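Local coordinates for protein angiotensin-converting enzyme (Anopheles gambiae, PDB 6S1Y) that probably acts as a zinc-dependent peptidase that trims peptides, as a mosquito member of the angiotensin-converting enzyme family, at residues A[330-341]-A[358-369]. Numbering follows the deposited sequence.
With ZN (zinc ion), chain G; KSN ((2~{S})-2-[[(4~{S})-4-azanyl-5-oxidanyl-5-oxidanylidene-pentanoyl]amino]pentanedioic acid), chain H.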
loop_
_atom_site.group_PDB
_atom_site.type_symbol
_atom_site.label_atom_id
_atom_site.label_comp_id
_atom_site.label_asym_id
_atom_site.label_seq_id
_atom_site.Cartn_x
_atom_site.Cartn_y
_atom_site.Cartn_z
ATOM N N ALA A 330 8.468 -4.520 4.902
ATOM C CA ALA A 330 9.528 -5.312 4.304
ATOM C C ALA A 330 10.768 -4.445 4.142
ATOM O O ALA A 330 10.699 -3.362 3.547
ATOM C CB ALA A 330 9.072 -5.886 2.959
ATOM N N TRP A 331 11.912 -4.948 4.641
ATOM C CA TRP A 331 13.099 -4.137 4.882
ATOM C C TRP A 331 14.300 -4.621 4.088
ATOM O O TRP A 331 14.592 -5.812 4.042
ATOM C CB TRP A 331 13.463 -4.141 6.365
ATOM C CG TRP A 331 12.477 -3.421 7.221
ATOM C CD1 TRP A 331 11.195 -3.802 7.494
ATOM C CD2 TRP A 331 12.696 -2.195 7.925
ATOM N NE1 TRP A 331 10.602 -2.881 8.328
ATOM C CE2 TRP A 331 11.498 -1.880 8.595
ATOM C CE3 TRP A 331 13.784 -1.327 8.043
ATOM C CZ2 TRP A 331 11.358 -0.738 9.381
ATOM C CZ3 TRP A 331 13.643 -0.182 8.822
ATOM C CH2 TRP A 331 12.442 0.100 9.484
ATOM N N ASP A 332 15.007 -3.668 3.490
ATOM C CA ASP A 332 16.241 -3.889 2.748
ATOM C C ASP A 332 17.385 -3.261 3.536
ATOM O O ASP A 332 17.379 -2.045 3.791
ATOM C CB ASP A 332 16.146 -3.261 1.356
ATOM C CG ASP A 332 17.366 -3.574 0.485
ATOM O OD1 ASP A 332 18.259 -4.328 0.955
ATOM O OD2 ASP A 332 17.424 -3.074 -0.672
ATOM N N PHE A 333 18.362 -4.076 3.927
ATOM C CA PHE A 333 19.472 -3.578 4.738
ATOM C C PHE A 333 20.713 -3.295 3.911
ATOM O O PHE A 333 21.782 -3.064 4.478
ATOM C CB PHE A 333 19.782 -4.550 5.872
ATOM C CG PHE A 333 18.702 -4.599 6.915
ATOM C CD1 PHE A 333 17.641 -5.480 6.797
ATOM C CD2 PHE A 333 18.728 -3.729 7.984
ATOM C CE1 PHE A 333 16.645 -5.511 7.740
ATOM C CE2 PHE A 333 17.732 -3.742 8.925
ATOM C CZ PHE A 333 16.682 -4.633 8.806
ATOM N N PHE A 334 20.586 -3.291 2.584
ATOM C CA PHE A 334 21.623 -2.745 1.709
ATOM C C PHE A 334 22.966 -3.427 1.957
ATOM O O PHE A 334 24.020 -2.794 1.952
ATOM C CB PHE A 334 21.731 -1.224 1.880
ATOM C CG PHE A 334 20.462 -0.492 1.535
ATOM C CD1 PHE A 334 20.205 -0.101 0.234
ATOM C CD2 PHE A 334 19.510 -0.221 2.506
ATOM C CE1 PHE A 334 19.029 0.557 -0.091
ATOM C CE2 PHE A 334 18.339 0.431 2.181
ATOM C CZ PHE A 334 18.103 0.822 0.881
ATOM N N ALA A 335 22.916 -4.730 2.205
ATOM C CA ALA A 335 24.100 -5.580 2.259
ATOM C C ALA A 335 23.896 -6.653 1.195
ATOM O O ALA A 335 23.502 -6.336 0.069
ATOM C CB ALA A 335 24.295 -6.175 3.647
ATOM N N ILE A 336 24.118 -7.919 1.531
ATOM C CA ILE A 336 23.785 -9.019 0.628
ATOM C C ILE A 336 22.926 -10.014 1.395
ATOM O O ILE A 336 23.336 -10.511 2.452
ATOM C CB ILE A 336 25.029 -9.712 0.051
ATOM C CG1 ILE A 336 25.822 -8.764 -0.852
ATOM C CG2 ILE A 336 24.616 -10.917 -0.762
ATOM C CD1 ILE A 336 25.017 -8.247 -2.064
ATOM N N ASP A 337 21.731 -10.283 0.877
ATOM C CA ASP A 337 20.805 -11.265 1.426
ATOM C C ASP A 337 20.303 -10.912 2.813
ATOM O O ASP A 337 19.648 -11.739 3.451
ATOM C CB ASP A 337 21.436 -12.666 1.444
ATOM C CG ASP A 337 21.626 -13.224 0.041
ATOM O OD1 ASP A 337 21.307 -12.482 -0.918
ATOM O OD2 ASP A 337 22.075 -14.388 -0.104
ATOM N N ASP A 338 20.565 -9.708 3.316
ATOM C CA ASP A 338 19.965 -9.317 4.594
ATOM C C ASP A 338 18.683 -8.561 4.255
ATOM O O ASP A 338 18.701 -7.352 3.961
ATOM C CB ASP A 338 20.913 -8.507 5.459
ATOM C CG ASP A 338 20.333 -8.234 6.849
ATOM O OD1 ASP A 338 19.204 -8.707 7.143
ATOM O OD2 ASP A 338 21.006 -7.526 7.643
ATOM N N VAL A 339 17.576 -9.297 4.277
ATOM C CA VAL A 339 16.255 -8.794 3.930
ATOM C C VAL A 339 15.278 -9.377 4.936
ATOM O O VAL A 339 15.396 -10.552 5.314
ATOM C CB VAL A 339 15.870 -9.164 2.477
ATOM C CG1 VAL A 339 16.774 -8.427 1.482
ATOM C CG2 VAL A 339 15.942 -10.668 2.254
ATOM N N ARG A 340 14.323 -8.559 5.386
ATOM C CA ARG A 340 13.489 -8.989 6.496
ATOM C C ARG A 340 12.074 -8.438 6.383
ATOM O O ARG A 340 11.848 -7.326 5.903
ATOM C CB ARG A 340 14.070 -8.552 7.850
ATOM C CG ARG A 340 15.556 -8.745 7.983
ATOM C CD ARG A 340 16.053 -8.349 9.364
ATOM N NE ARG A 340 17.471 -7.997 9.329
ATOM C CZ ARG A 340 18.152 -7.523 10.365
ATOM N NH1 ARG A 340 17.551 -7.354 11.528
ATOM N NH2 ARG A 340 19.433 -7.212 10.225
ATOM N N ILE A 341 11.134 -9.225 6.895
ATOM C CA ILE A 341 9.748 -8.820 7.032
ATOM C C ILE A 341 9.421 -8.751 8.509
ATOM O O ILE A 341 9.829 -9.620 9.291
ATOM C CB ILE A 341 8.801 -9.792 6.287
ATOM C CG1 ILE A 341 8.908 -9.539 4.783
ATOM C CG2 ILE A 341 7.370 -9.662 6.807
ATOM C CD1 ILE A 341 8.149 -10.543 3.898
ATOM N N GLU A 358 4.176 -8.388 0.839
ATOM C CA GLU A 358 5.469 -8.126 1.470
ATOM C C GLU A 358 6.590 -8.944 0.825
ATOM O O GLU A 358 7.689 -8.424 0.595
ATOM C CB GLU A 358 5.366 -8.417 2.967
ATOM C CG GLU A 358 4.324 -7.587 3.714
ATOM C CD GLU A 358 4.558 -6.088 3.596
ATOM O OE1 GLU A 358 5.714 -5.678 3.373
ATOM O OE2 GLU A 358 3.577 -5.310 3.717
ATOM N N LEU A 359 6.332 -10.214 0.498
ATOM C CA LEU A 359 7.373 -11.027 -0.125
ATOM C C LEU A 359 7.717 -10.508 -1.503
ATOM O O LEU A 359 8.809 -10.792 -1.999
ATOM C CB LEU A 359 6.956 -12.499 -0.247
ATOM C CG LEU A 359 6.989 -13.339 1.025
ATOM C CD1 LEU A 359 6.308 -14.702 0.827
ATOM C CD2 LEU A 359 8.430 -13.536 1.507
ATOM N N GLY A 360 6.798 -9.768 -2.132
ATOM C CA GLY A 360 7.123 -9.124 -3.391
ATOM C C GLY A 360 8.136 -8.013 -3.217
ATOM O O GLY A 360 9.008 -7.823 -4.068
ATOM N N HIS A 361 8.011 -7.246 -2.125
ATOM C CA HIS A 361 9.045 -6.277 -1.760
ATOM C C HIS A 361 10.394 -6.986 -1.577
ATOM O O HIS A 361 11.412 -6.575 -2.141
ATOM C CB HIS A 361 8.662 -5.537 -0.460
ATOM C CG HIS A 361 7.590 -4.491 -0.602
ATOM N ND1 HIS A 361 7.633 -3.495 -1.554
ATOM C CD2 HIS A 361 6.487 -4.242 0.146
ATOM C CE1 HIS A 361 6.589 -2.699 -1.404
ATOM N NE2 HIS A 361 5.875 -3.134 -0.384
ATOM N N ILE A 362 10.409 -8.066 -0.784
ATOM C CA ILE A 362 11.649 -8.799 -0.535
ATOM C C ILE A 362 12.271 -9.258 -1.851
ATOM O O ILE A 362 13.454 -9.023 -2.113
ATOM C CB ILE A 362 11.401 -9.996 0.400
ATOM C CG1 ILE A 362 10.948 -9.534 1.781
ATOM C CG2 ILE A 362 12.678 -10.833 0.516
ATOM C CD1 ILE A 362 11.964 -8.725 2.537
ATOM N N GLN A 363 11.472 -9.908 -2.707
ATOM C CA GLN A 363 11.983 -10.392 -3.983
ATOM C C GLN A 363 12.578 -9.254 -4.797
ATOM O O GLN A 363 13.602 -9.423 -5.465
ATOM C CB GLN A 363 10.870 -11.077 -4.764
ATOM C CG GLN A 363 11.321 -11.660 -6.095
ATOM C CD GLN A 363 12.304 -12.818 -5.928
ATOM O OE1 GLN A 363 13.224 -12.977 -6.737
ATOM N NE2 GLN A 363 12.106 -13.629 -4.884
ATOM N N TYR A 364 11.946 -8.089 -4.778
ATOM C CA TYR A 364 12.493 -6.964 -5.520
ATOM C C TYR A 364 13.865 -6.604 -4.956
ATOM O O TYR A 364 14.838 -6.449 -5.703
ATOM C CB TYR A 364 11.517 -5.791 -5.449
ATOM C CG TYR A 364 11.472 -4.820 -6.627
ATOM C CD1 TYR A 364 12.497 -4.731 -7.558
ATOM C CD2 TYR A 364 10.368 -3.972 -6.784
ATOM C CE1 TYR A 364 12.430 -3.808 -8.624
ATOM C CE2 TYR A 364 10.281 -3.070 -7.833
ATOM C CZ TYR A 364 11.310 -2.979 -8.753
ATOM O OH TYR A 364 11.175 -2.055 -9.779
ATOM N N TYR A 365 13.961 -6.501 -3.621
ATOM C CA TYR A 365 15.248 -6.281 -2.971
ATOM C C TYR A 365 16.290 -7.271 -3.495
ATOM O O TYR A 365 17.383 -6.876 -3.924
ATOM C CB TYR A 365 15.106 -6.416 -1.446
ATOM C CG TYR A 365 14.173 -5.423 -0.734
ATOM C CD1 TYR A 365 13.865 -4.180 -1.282
ATOM C CD2 TYR A 365 13.602 -5.755 0.495
ATOM C CE1 TYR A 365 13.022 -3.298 -0.629
ATOM C CE2 TYR A 365 12.764 -4.872 1.164
ATOM C CZ TYR A 365 12.475 -3.651 0.599
ATOM O OH TYR A 365 11.632 -2.795 1.274
ATOM N N LEU A 366 15.956 -8.570 -3.488
ATOM C CA LEU A 366 16.924 -9.587 -3.887
ATOM C C LEU A 366 17.315 -9.441 -5.347
ATOM O O LEU A 366 18.477 -9.673 -5.699
ATOM C CB LEU A 366 16.376 -10.986 -3.616
ATOM C CG LEU A 366 16.188 -11.280 -2.125
ATOM C CD1 LEU A 366 15.362 -12.536 -1.924
ATOM C CD2 LEU A 366 17.547 -11.423 -1.387
ATOM N N GLN A 367 16.387 -9.002 -6.203
ATOM C CA GLN A 367 16.675 -8.939 -7.634
ATOM C C GLN A 367 17.587 -7.774 -8.001
ATOM O O GLN A 367 18.280 -7.843 -9.022
ATOM C CB GLN A 367 15.376 -8.836 -8.439
ATOM C CG GLN A 367 14.554 -10.110 -8.440
ATOM C CD GLN A 367 15.235 -11.232 -9.217
ATOM O OE1 GLN A 367 15.802 -10.999 -10.279
ATOM N NE2 GLN A 367 15.170 -12.446 -8.688
ATOM N N TYR A 368 17.596 -6.689 -7.232
ATOM C CA TYR A 368 18.431 -5.552 -7.598
ATOM C C TYR A 368 19.554 -5.273 -6.597
ATOM O O TYR A 368 20.224 -4.243 -6.707
ATOM C CB TYR A 368 17.570 -4.294 -7.827
ATOM C CG TYR A 368 16.766 -3.713 -6.663
ATOM C CD1 TYR A 368 17.351 -3.447 -5.426
ATOM C CD2 TYR A 368 15.424 -3.353 -6.836
ATOM C CE1 TYR A 368 16.608 -2.882 -4.378
ATOM C CE2 TYR A 368 14.678 -2.795 -5.798
ATOM C CZ TYR A 368 15.274 -2.549 -4.578
ATOM O OH TYR A 368 14.533 -1.984 -3.561
ATOM N N GLN A 369 19.807 -6.183 -5.656
ATOM C CA GLN A 369 20.820 -5.932 -4.638
ATOM C C GLN A 369 22.238 -5.880 -5.199
ATOM O O GLN A 369 23.134 -5.388 -4.504
ATOM C CB GLN A 369 20.742 -6.987 -3.541
ATOM C CG GLN A 369 21.052 -8.402 -3.964
ATOM C CD GLN A 369 21.051 -9.345 -2.775
ATOM O OE1 GLN A 369 20.982 -8.905 -1.627
ATOM N NE2 GLN A 369 21.123 -10.638 -3.038
HETATM ZN ZN ZN G . 4.076 -2.400 0.105
HETATM C C10 KSN H . 6.410 1.101 5.093
HETATM C C13 KSN H . 3.826 -1.801 2.540
HETATM C C17 KSN H . -2.529 -0.579 3.490
HETATM C C02 KSN H . -1.929 -1.449 2.378
HETATM C C03 KSN H . -0.398 -1.559 2.368
HETATM C C04 KSN H . 0.327 -1.242 3.666
HETATM C C05 KSN H . 1.174 -2.400 4.254
HETATM C C07 KSN H . 3.430 -1.189 3.907
HETATM C C08 KSN H . 4.621 -0.763 4.754
HETATM C C09 KSN H . 5.394 0.425 4.151
HETATM N N01 KSN H . -2.344 -0.950 1.062
HETATM N N06 KSN H . 2.634 -2.318 4.407
HETATM O O11 KSN H . 6.314 0.925 6.347
HETATM O O12 KSN H . 7.341 1.849 4.636
HETATM O O14 KSN H . 4.093 -3.033 2.494
HETATM O O15 KSN H . 3.848 -1.127 1.492
HETATM O O16 KSN H . 0.618 -3.375 4.665
HETATM O O18 KSN H . -2.763 -1.125 4.601
HETATM O O19 KSN H . -2.813 0.643 3.364
HETATM O O HOH W 1 7.114 -2.707 3.226
HETATM O O HOH W 2 18.670 -4.602 -2.370
HETATM O O HOH W 3 15.913 -0.916 -1.658
#
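Glu-358 meets the strands with both ends of its side chain. Its CB packs on Ile-341 CD1 at 3.6 Å. The chain then bends at chi2 (-58°) and brings the carboxylate beside Ala-330. The pair Ala-330 N and Glu-358 OE1 makes no direct hydrogen bond. A water bridges them instead, accepting from Ala-330 N and donating to Glu-358 OE1 and to O14 of the bound gamma-glutamyl ligand. His-361 lays its CB against Ala-330 CB (3.5 Å). Its NE2 binds the zinc ion at 2.0 Å, with His-357 and Glu-385 completing the protein ligands, and its ND1 is hydrogen-bonded to His-384. Ile-362 fills the middle: CG1 lies on Ile-341 CG1, CG2 on Val-339 CG2, and CD1 reaches the backbone at Arg-340.

This is the HExxH helix of a zinc peptidase, covered by an antiparallel beta-hairpin. Strand 330-332 runs nearly parallel to the helix, at 12°, and strand 339-341 runs the other way. Ala-330 follows Ser-329, which lines the ligand pocket, so the start of this strand lies beside the site.

Tyr-365 turns one ring face to Asp-332; the opposite face lies against His-361 O. Asp-332 CB sits over the ring centre, 3.4 Å from the centroid, in a CH-pi contact. The Tyr-365 OH donates to Ala-330 O at 2.5 Å, from well above the carbonyl plane. Leu-366 CD2 touches Val-339 CG2. Tyr-368 presents a ring edge to Asp-332 OD2, and a water joins that oxygen to the Tyr-368 hydroxyl, which is also hydrogen-bonded to His-384. Gln-369 extends beyond CG to the hairpin turn. Its amide lies nearly coplanar with the Asp-337 carboxylate: NE2 donates to Asp-337 OD1 (2.8 Å, 174°), while OE1 accepts from Asp-337 N at 3.0 Å.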